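PDB 6T5K: Zn-dependent hydrolase, glyoxylase from Echinicola vietnamensis, which probably hydrolyses beta-lactam antibiotics to substituted beta-amino acids, as a zinc-dependent class B metallo-beta-lactamase. Local coordinates for residues I169-D174 with T211-L216; F85-K90 with H113-P118. All coordinates share one frame; numbering follows the deposited sequence.

Contact 1: residues I169-D174 with T211-L216; sequences IGYFPD and TAYPNL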
ATOM      1  N   ILE A 169       6.018  -2.491   4.254  1.00 14.08           N
ATOM      2  CA  ILE A 169       4.625  -2.802   4.536  1.00 13.91           C
ATOM      3  C   ILE A 169       4.023  -1.719   5.417  1.00 13.88           C
ATOM      4  O   ILE A 169       4.730  -0.963   6.112  1.00 14.48           O
ATOM      5  CB  ILE A 169       4.393  -4.218   5.110  1.00 14.43           C
ATOM      6  CG1 ILE A 169       5.124  -4.425   6.438  1.00 14.85           C
ATOM      7  CG2 ILE A 169       4.847  -5.222   4.083  1.00 14.06           C
ATOM      8  CD1 ILE A 169       4.413  -3.812   7.608  1.00 16.00           C
ATOM      9  N   GLY A 170       2.684  -1.722   5.456  1.00 13.44           N
ATOM     10  CA  GLY A 170       1.956  -0.950   6.441  1.00 13.58           C
ATOM     11  C   GLY A 170       1.174  -1.897   7.327  1.00 13.95           C
ATOM     12  O   GLY A 170       0.544  -2.832   6.838  1.00 15.04           O
ATOM     13  N   TYR A 171       1.229  -1.679   8.632  1.00 14.20           N
ATOM     14  CA  TYR A 171       0.570  -2.538   9.606  1.00 14.00           C
ATOM     15  C   TYR A 171      -0.312  -1.680  10.494  1.00 14.89           C
ATOM     16  O   TYR A 171       0.157  -0.708  11.091  1.00 14.98           O
ATOM     17  CB  TYR A 171       1.616  -3.238  10.459  1.00 15.09           C
ATOM     18  CG  TYR A 171       1.039  -4.033  11.590  1.00 16.32           C
ATOM     19  CD1 TYR A 171       0.117  -5.066  11.382  1.00 16.43           C
ATOM     20  CD2 TYR A 171       1.409  -3.739  12.889  1.00 17.09           C
ATOM     21  CE1 TYR A 171      -0.375  -5.784  12.462  1.00 19.13           C
ATOM     22  CE2 TYR A 171       0.926  -4.439  13.950  1.00 20.34           C
ATOM     23  CZ  TYR A 171       0.050  -5.461  13.744  1.00 19.92           C
ATOM     24  OH  TYR A 171      -0.420  -6.145  14.839  1.00 22.94           O
ATOM     25  N   PHE A 172      -1.581  -2.056  10.593  1.00 14.60           N
ATOM     26  CA  PHE A 172      -2.558  -1.343  11.417  1.00 14.90           C
ATOM     27  C   PHE A 172      -3.069  -2.325  12.452  1.00 14.09           C
ATOM     28  O   PHE A 172      -3.954  -3.151  12.155  1.00 13.99           O
ATOM     29  CB  PHE A 172      -3.708  -0.823  10.578  1.00 15.23           C
ATOM     30  CG  PHE A 172      -4.730  -0.083  11.371  1.00 15.47           C
ATOM     31  CD1 PHE A 172      -4.388   1.053  12.076  1.00 16.06           C
ATOM     32  CD2 PHE A 172      -6.003  -0.550  11.462  1.00 15.68           C
ATOM     33  CE1 PHE A 172      -5.336   1.746  12.800  1.00 17.33           C
ATOM     34  CE2 PHE A 172      -6.926   0.122  12.175  1.00 16.59           C
ATOM     35  CZ  PHE A 172      -6.598   1.264  12.860  1.00 16.80           C
ATOM     36  N   PRO A 173      -2.554  -2.268  13.672  1.00 14.67           N
ATOM     37  CA  PRO A 173      -2.820  -3.355  14.607  1.00 16.09           C
ATOM     38  C   PRO A 173      -4.245  -3.378  15.117  1.00 14.01           C
ATOM     39  O   PRO A 173      -4.762  -4.444  15.454  1.00 15.57           O
ATOM     40  CB  PRO A 173      -1.819  -3.095  15.739  1.00 18.06           C
ATOM     41  CG  PRO A 173      -1.518  -1.593  15.647  1.00 17.84           C
ATOM     42  CD  PRO A 173      -1.500  -1.350  14.157  1.00 16.88           C
ATOM     43  N   ASP A 174      -4.921  -2.239  15.211  1.00 14.42           N
ATOM     44  CA  ASP A 174      -6.245  -2.252  15.838  1.00 15.59           C
ATOM     45  C   ASP A 174      -7.212  -3.181  15.117  1.00 15.17           C
ATOM     46  O   ASP A 174      -8.063  -3.810  15.758  1.00 17.40           O
ATOM     47  CB  ASP A 174      -6.818  -0.850  15.882  1.00 16.28           C
ATOM     48  CG  ASP A 174      -6.051   0.029  16.793  1.00 18.53           C
ATOM     49  OD1 ASP A 174      -4.930   0.372  16.387  1.00 21.71           O
ATOM     50  OD2 ASP A 174      -6.546   0.333  17.900  1.00 21.58           O
ATOM     51  N   THR A 211       6.048 -14.069  10.706  1.00 14.82           N
ATOM     52  CA  THR A 211       6.491 -14.291  12.082  1.00 15.40           C
ATOM     53  C   THR A 211       6.223 -13.081  12.974  1.00 15.62           C
ATOM     54  O   THR A 211       5.999 -13.227  14.185  1.00 17.64           O
ATOM     55  CB  THR A 211       7.980 -14.634  12.056  1.00 17.01           C
ATOM     56  OG1 THR A 211       8.183 -15.805  11.265  1.00 19.41           O
ATOM     57  CG2 THR A 211       8.527 -14.906  13.407  1.00 17.29           C
ATOM     58  N   ALA A 212       6.299 -11.876  12.414  1.00 14.46           N
ATOM     59  CA  ALA A 212       6.078 -10.661  13.192  1.00 14.77           C
ATOM     60  C   ALA A 212       4.600 -10.430  13.493  1.00 14.59           C
ATOM     61  O   ALA A 212       4.269  -9.861  14.539  1.00 15.97           O
ATOM     62  CB  ALA A 212       6.596  -9.436  12.424  1.00 14.59           C
ATOM     63  N   TYR A 213       3.712 -10.809  12.568  1.00 14.58           N
ATOM     64  CA  TYR A 213       2.280 -10.504  12.664  1.00 14.56           C
ATOM     65  C   TYR A 213       1.449 -11.782  12.566  1.00 15.42           C
ATOM     66  O   TYR A 213       0.639 -11.954  11.660  1.00 16.91           O
ATOM     67  CB  TYR A 213       1.881  -9.514  11.573  1.00 15.39           C
ATOM     68  CG  TYR A 213       2.761  -8.291  11.470  1.00 15.10           C
ATOM     69  CD1 TYR A 213       2.929  -7.426  12.539  1.00 14.99           C
ATOM     70  CD2 TYR A 213       3.416  -8.006  10.298  1.00 16.12           C
ATOM     71  CE1 TYR A 213       3.722  -6.298  12.445  1.00 15.80           C
ATOM     72  CE2 TYR A 213       4.214  -6.885  10.182  1.00 16.17           C
ATOM     73  CZ  TYR A 213       4.375  -6.033  11.261  1.00 15.47           C
ATOM     74  OH  TYR A 213       5.166  -4.914  11.111  1.00 17.13           O
ATOM     75  N   PRO A 214       1.596 -12.686  13.527  1.00 15.11           N
ATOM     76  CA  PRO A 214       0.868 -13.955  13.459  1.00 15.65           C
ATOM     77  C   PRO A 214      -0.627 -13.830  13.643  1.00 16.99           C
ATOM     78  O   PRO A 214      -1.360 -14.768  13.292  1.00 21.38           O
ATOM     79  CB  PRO A 214       1.486 -14.779  14.595  1.00 16.42           C
ATOM     80  CG  PRO A 214       2.005 -13.714  15.556  1.00 15.49           C
ATOM     81  CD  PRO A 214       2.518 -12.615  14.661  1.00 15.05           C
ATOM     82  N   ASN A 215      -1.109 -12.685  14.116  1.00 16.10           N
ATOM     83  CA  ASN A 215      -2.521 -12.518  14.407  1.00 18.99           C
ATOM     84  C   ASN A 215      -3.269 -11.769  13.324  1.00 16.55           C
ATOM     85  O   ASN A 215      -4.437 -11.429  13.526  1.00 16.60           O
ATOM     86  CB  ASN A 215      -2.703 -11.800  15.742  1.00 24.43           C
ATOM     87  CG  ASN A 215      -1.950 -12.485  16.858  1.00 29.60           C
ATOM     88  OD1 ASN A 215      -1.088 -11.885  17.533  1.00 31.91           O
ATOM     89  ND2 ASN A 215      -2.200 -13.778  17.005  1.00 29.57           N
ATOM     90  N   LEU A 216      -2.641 -11.523  12.180  1.00 14.84           N
ATOM     91  CA  LEU A 216      -3.313 -10.778  11.128  1.00 15.06           C
ATOM     92  C   LEU A 216      -4.640 -11.424  10.757  1.00 15.82           C
ATOM     93  O   LEU A 216      -4.743 -12.648  10.595  1.00 16.10           O
ATOM     94  CB  LEU A 216      -2.441 -10.689   9.890  1.00 16.60           C
ATOM     95  CG  LEU A 216      -1.297  -9.700  10.026  1.00 15.30           C
ATOM     96  CD1 LEU A 216      -0.330  -9.908   8.872  1.00 15.84           C
ATOM     97  CD2 LEU A 216      -1.816  -8.280  10.049  1.00 17.54           C
TER
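Y213, the first residue beyond helix 201-212, lays its ring on that of Y171 in a face-to-face stack, with centroids 4.1 Å apart and planes inclined by 24°. The tilt brings one edge of Y213 closest: its CE1 stands over the middle of the Y171 ring, 3.5 Å from Y171 CD2. The methyl CB of A212 lies over the other face of Y213, and the backbone N of P173 over the other face of Y171. With CG anti to the backbone N (chi1 174°), the Y171 ring extends from the strand toward Y213. Farther along the Y213 ring, the hydroxyl OH comes to 3.7 Å from CD1 of I169, a methyl that meets the ring obliquely. From Y213 the chain makes a type I turn through P214 and N215 to L216, which returns to the stack: L216 CD2 touches Y171 CE1 at 3.8 Å, at the edge of the ring. Across the two segments the contact is made by aromatic and aliphatic side chains. It sets the turn that follows helix 201-212 against strand 169-172, the central strand of the five-stranded sheet, with H157 of strand 152-157 and L178 of strand 177-181 also touching Y213.

Contact 2: residues F85-K90 with H113-P118; sequences FLEEEK and HARNIP. With EDO (1,2-ethanediol), chain D; EDO (1,2-ethanediol), chain F.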
ATOM      1  N   PHE A  85     -12.476  12.639  -2.568  1.00 27.08           N
ATOM      2  CA  PHE A  85     -13.371  11.863  -1.733  1.00 25.06           C
ATOM      3  C   PHE A  85     -13.058  12.082  -0.261  1.00 23.81           C
ATOM      4  O   PHE A  85     -13.961  12.288   0.554  1.00 24.88           O
ATOM      5  CB  PHE A  85     -13.243  10.396  -2.072  1.00 28.50           C
ATOM      6  CG  PHE A  85     -13.982   9.514  -1.134  1.00 29.58           C
ATOM      7  CD1 PHE A  85     -15.368   9.537  -1.097  1.00 31.55           C
ATOM      8  CD2 PHE A  85     -13.308   8.692  -0.262  1.00 30.19           C
ATOM      9  CE1 PHE A  85     -16.065   8.720  -0.224  1.00 31.35           C
ATOM     10  CE2 PHE A  85     -14.010   7.859   0.619  1.00 31.53           C
ATOM     11  CZ  PHE A  85     -15.389   7.877   0.620  1.00 31.19           C
ATOM     12  N   LEU A  86     -11.779  12.014   0.105  1.00 22.17           N
ATOM     13  CA  LEU A  86     -11.412  12.218   1.503  1.00 20.90           C
ATOM     14  C   LEU A  86     -11.844  13.593   1.977  1.00 22.36           C
ATOM     15  O   LEU A  86     -12.296  13.750   3.118  1.00 23.28           O
ATOM     16  CB  LEU A  86      -9.906  12.030   1.685  1.00 21.97           C
ATOM     17  CG  LEU A  86      -9.453  10.620   1.315  1.00 22.38           C
ATOM     18  CD1 LEU A  86      -7.951  10.469   1.396  1.00 22.44           C
ATOM     19  CD2 LEU A  86     -10.121   9.593   2.255  1.00 25.81           C
ATOM     20  N   GLU A  87     -11.709  14.600   1.108  1.00 24.16           N
ATOM     21  CA  GLU A  87     -12.163  15.943   1.435  1.00 26.29           C
ATOM     22  C   GLU A  87     -13.678  16.008   1.569  1.00 27.10           C
ATOM     23  O   GLU A  87     -14.174  16.652   2.498  1.00 28.39           O
ATOM     24  CB  GLU A  87     -11.631  16.930   0.397  1.00 28.28           C
ATOM     25  CG  GLU A  87     -10.078  17.050   0.417  1.00 34.43           C
ATOM     26  CD  GLU A  87      -9.476  17.886  -0.702  1.00 39.21           C
ATOM     27  OE1 GLU A  87     -10.218  18.330  -1.616  1.00 41.18           O
ATOM     28  OE2 GLU A  87      -8.233  18.095  -0.660  1.00 39.10           O
ATOM     29  N   GLU A  88     -14.432  15.337   0.693  1.00 28.05           N
ATOM     30  CA  GLU A  88     -15.881  15.385   0.869  1.00 31.63           C
ATOM     31  C   GLU A  88     -16.298  14.746   2.171  1.00 30.16           C
ATOM     32  O   GLU A  88     -17.323  15.139   2.759  1.00 30.27           O
ATOM     33  CB  GLU A  88     -16.633  14.752  -0.292  1.00 40.04           C
ATOM     34  CG  GLU A  88     -16.239  15.235  -1.635  0.50 49.21           C
ATOM     35  N   GLU A  89     -15.541  13.736   2.613  1.00 27.15           N
ATOM     36  CA  GLU A  89     -15.821  13.079   3.879  1.00 27.80           C
ATOM     37  C   GLU A  89     -15.320  13.882   5.071  1.00 26.72           C
ATOM     38  O   GLU A  89     -15.427  13.421   6.224  1.00 27.36           O
ATOM     39  CB  GLU A  89     -15.189  11.701   3.877  1.00 28.24           C
ATOM     40  CG  GLU A  89     -15.778  10.813   2.818  1.00 31.96           C
ATOM     41  CD  GLU A  89     -17.200  10.422   3.137  1.00 35.90           C
ATOM     42  OE1 GLU A  89     -17.437   9.848   4.208  1.00 38.20           O
ATOM     43  OE2 GLU A  89     -18.107  10.717   2.336  1.00 37.71           O
ATOM     44  N   LYS A  90     -14.761  15.071   4.836  1.00 25.86           N
ATOM     45  CA  LYS A  90     -14.386  15.976   5.923  1.00 27.36           C
ATOM     46  C   LYS A  90     -13.215  15.433   6.731  1.00 26.59           C
ATOM     47  O   LYS A  90     -13.123  15.667   7.937  1.00 28.81           O
ATOM     48  CB  LYS A  90     -15.573  16.251   6.859  1.00 29.83           C
ATOM     49  CG  LYS A  90     -16.840  16.768   6.158  1.00 35.55           C
ATOM     50  CD  LYS A  90     -17.157  18.184   6.586  0.86 40.56           C
ATOM     51  CE  LYS A  90     -18.567  18.613   6.178  0.89 44.62           C
ATOM     52  NZ  LYS A  90     -19.571  17.501   6.258  0.92 47.09           N
ATOM     53  N   HIS A 113       1.388  16.607  -2.217  1.00 18.32           N
ATOM     54  CA  HIS A 113       2.284  17.695  -1.893  1.00 19.74           C
ATOM     55  C   HIS A 113       1.607  19.035  -2.118  1.00 19.55           C
ATOM     56  O   HIS A 113       1.751  19.948  -1.307  1.00 21.64           O
ATOM     57  CB  HIS A 113       3.531  17.569  -2.744  1.00 19.76           C
ATOM     58  CG  HIS A 113       4.336  16.343  -2.457  1.00 20.22           C
ATOM     59  ND1 HIS A 113       5.317  15.889  -3.306  1.00 20.36           N
ATOM     60  CD2 HIS A 113       4.313  15.480  -1.404  1.00 19.18           C
ATOM     61  CE1 HIS A 113       5.855  14.790  -2.800  1.00 20.82           C
ATOM     62  NE2 HIS A 113       5.254  14.512  -1.654  1.00 19.11           N
ATOM     63  N   ALA A 114       0.825  19.155  -3.181  1.00 19.56           N
ATOM     64  CA  ALA A 114       0.120  20.404  -3.452  1.00 20.15           C
ATOM     65  C   ALA A 114      -0.762  20.823  -2.281  1.00 21.04           C
ATOM     66  O   ALA A 114      -0.994  22.024  -2.062  1.00 22.49           O
ATOM     67  CB  ALA A 114      -0.746  20.205  -4.687  1.00 21.31           C
ATOM     68  N   ARG A 115      -1.278  19.853  -1.539  1.00 21.35           N
ATOM     69  CA  ARG A 115      -2.133  20.079  -0.388  1.00 21.66           C
ATOM     70  C   ARG A 115      -1.361  20.145   0.923  1.00 21.77           C
ATOM     71  O   ARG A 115      -1.981  20.191   1.996  1.00 23.22           O
ATOM     72  CB  ARG A 115      -3.180  18.969  -0.312  1.00 22.78           C
ATOM     73  CG  ARG A 115      -4.191  19.016  -1.446  1.00 22.37           C
ATOM     74  CD  ARG A 115      -4.949  17.689  -1.582  1.00 21.51           C
ATOM     75  NE  ARG A 115      -6.075  17.813  -2.483  1.00 24.24           N
ATOM     76  CZ  ARG A 115      -5.992  17.732  -3.808  1.00 24.64           C
ATOM     77  NH1 ARG A 115      -4.826  17.491  -4.391  1.00 23.20           N
ATOM     78  NH2 ARG A 115      -7.085  17.905  -4.553  1.00 28.56           N
ATOM     79  N   ASN A 116      -0.031  20.175   0.856  1.00 22.32           N
ATOM     80  CA  ASN A 116       0.802  20.235   2.055  1.00 24.31           C
ATOM     81  C   ASN A 116       0.600  19.014   2.930  1.00 21.17           C
ATOM     82  O   ASN A 116       0.792  19.077   4.145  1.00 24.27           O
ATOM     83  CB  ASN A 116       0.609  21.566   2.776  1.00 29.22           C
ATOM     84  CG  ASN A 116       1.152  22.728   1.950  1.00 34.67           C
ATOM     85  OD1 ASN A 116       2.135  22.610   1.217  0.40 35.43           O
ATOM     86  ND2 ASN A 116       0.464  23.868   2.048  1.00 38.73           N
ATOM     87  N   ILE A 117       0.300  17.883   2.307  1.00 18.57           N
ATOM     88  CA  ILE A 117       0.250  16.597   3.006  1.00 17.34           C
ATOM     89  C   ILE A 117       1.616  15.956   2.863  1.00 17.71           C
ATOM     90  O   ILE A 117       2.089  15.770   1.736  1.00 19.50           O
ATOM     91  CB  ILE A 117      -0.844  15.688   2.439  1.00 16.65           C
ATOM     92  CG1 ILE A 117      -2.216  16.359   2.510  1.00 18.95           C
ATOM     93  CG2 ILE A 117      -0.872  14.353   3.229  1.00 18.06           C
ATOM     94  CD1 ILE A 117      -3.278  15.704   1.637  1.00 21.14           C
ATOM     95  N   PRO A 118       2.278  15.580   3.952  1.00 16.93           N
ATOM     96  CA  PRO A 118       3.633  15.053   3.832  1.00 17.44           C
ATOM     97  C   PRO A 118       3.632  13.626   3.326  1.00 16.95           C
ATOM     98  O   PRO A 118       2.727  12.843   3.620  1.00 17.36           O
ATOM     99  CB  PRO A 118       4.148  15.085   5.273  1.00 17.80           C
ATOM    100  CG  PRO A 118       2.907  14.977   6.116  1.00 19.71           C
ATOM    101  CD  PRO A 118       1.870  15.765   5.353  1.00 17.59           C
TER
HETATM  102  C1  EDO D1203       2.896  22.482  -2.093  1.00 66.60           C
HETATM  103  O1  EDO D1203       1.899  23.497  -1.921  1.00 66.27           O
HETATM  104  C2  EDO D1203       3.520  22.589  -3.485  1.00 66.91           C
HETATM  105  O2  EDO D1203       3.959  21.305  -3.951  1.00 67.86           O
HETATM  106  C1  EDO F1205       7.514  15.528  -7.415  1.00 38.15           C
HETATM  107  O1  EDO F1205       8.753  15.127  -6.758  1.00 37.84           O
HETATM  108  C2  EDO F1205       6.249  15.572  -6.519  1.00 37.04           C
HETATM  109  O2  EDO F1205       5.840  16.889  -5.991  1.00 33.21           O
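E87 and R115 meet in a salt bridge made through NE, the inner nitrogen of the guanidinium: R115 NE gives its hydrogen to E87 OE2 over 2.8 Å, with an N-H...O angle of 155°. The acceptor lies almost in the guanidinium plane, at its edge. For the carboxylate the fit is less flat, since NE approaches on the syn side but 33° out of the plane, and the two groups are turned 40° against each other. E87 spans the distance with an extended chain beyond CG. R115 does likewise from CG to NE, so two long side chains bridge backbones whose nearest CA atoms, those of E87 and R115, are 11.0 Å apart. R115 NH1 is also hydrogen-bonded to the carbonyl O of A111 in helix 109-114, so the guanidinium is held at two nitrogens. Each partner lies close to a helix C-terminus finished by a Schellman motif: K90 closes helix 76-88, with K90 N bonded to E87 O at 2.9 Å, and N116 closes helix 109-114; both residues have positive phi. Next to the ion pair, L83 of helix 76-88 touches R115 and I117, and I117 also rests on V93 of strand 92-98. Farther out, H113 is held at both nitrogens, by S119 OG at NE2 and by an ethanediol, probably from the crystallisation liquor, whose O2 accepts from H113 ND1 at 2.9 Å in the ring plane.

Contact 2 is complete along the chain before contact 1 begins, and the two do not touch: their centres are 26 Å apart and their nearest atoms about 14 Å. Each is associated with a different half of the metallo-beta-lactamase alphabeta/betaalpha sandwich. Contact 2 links helix 76-88 to the residue just after helix 109-114, at the surface over the eight-stranded sheet; contact 1 is buried and sets the turn after helix 201-212 on the five-stranded sheet. The zinc site of this fold lies at one edge of the sandwich, between the sheets. Contact 1 is nearer to it, with the I169 side chain about 12 Å from a zinc ion, whereas contact 2 belongs to the outer surface of the other half.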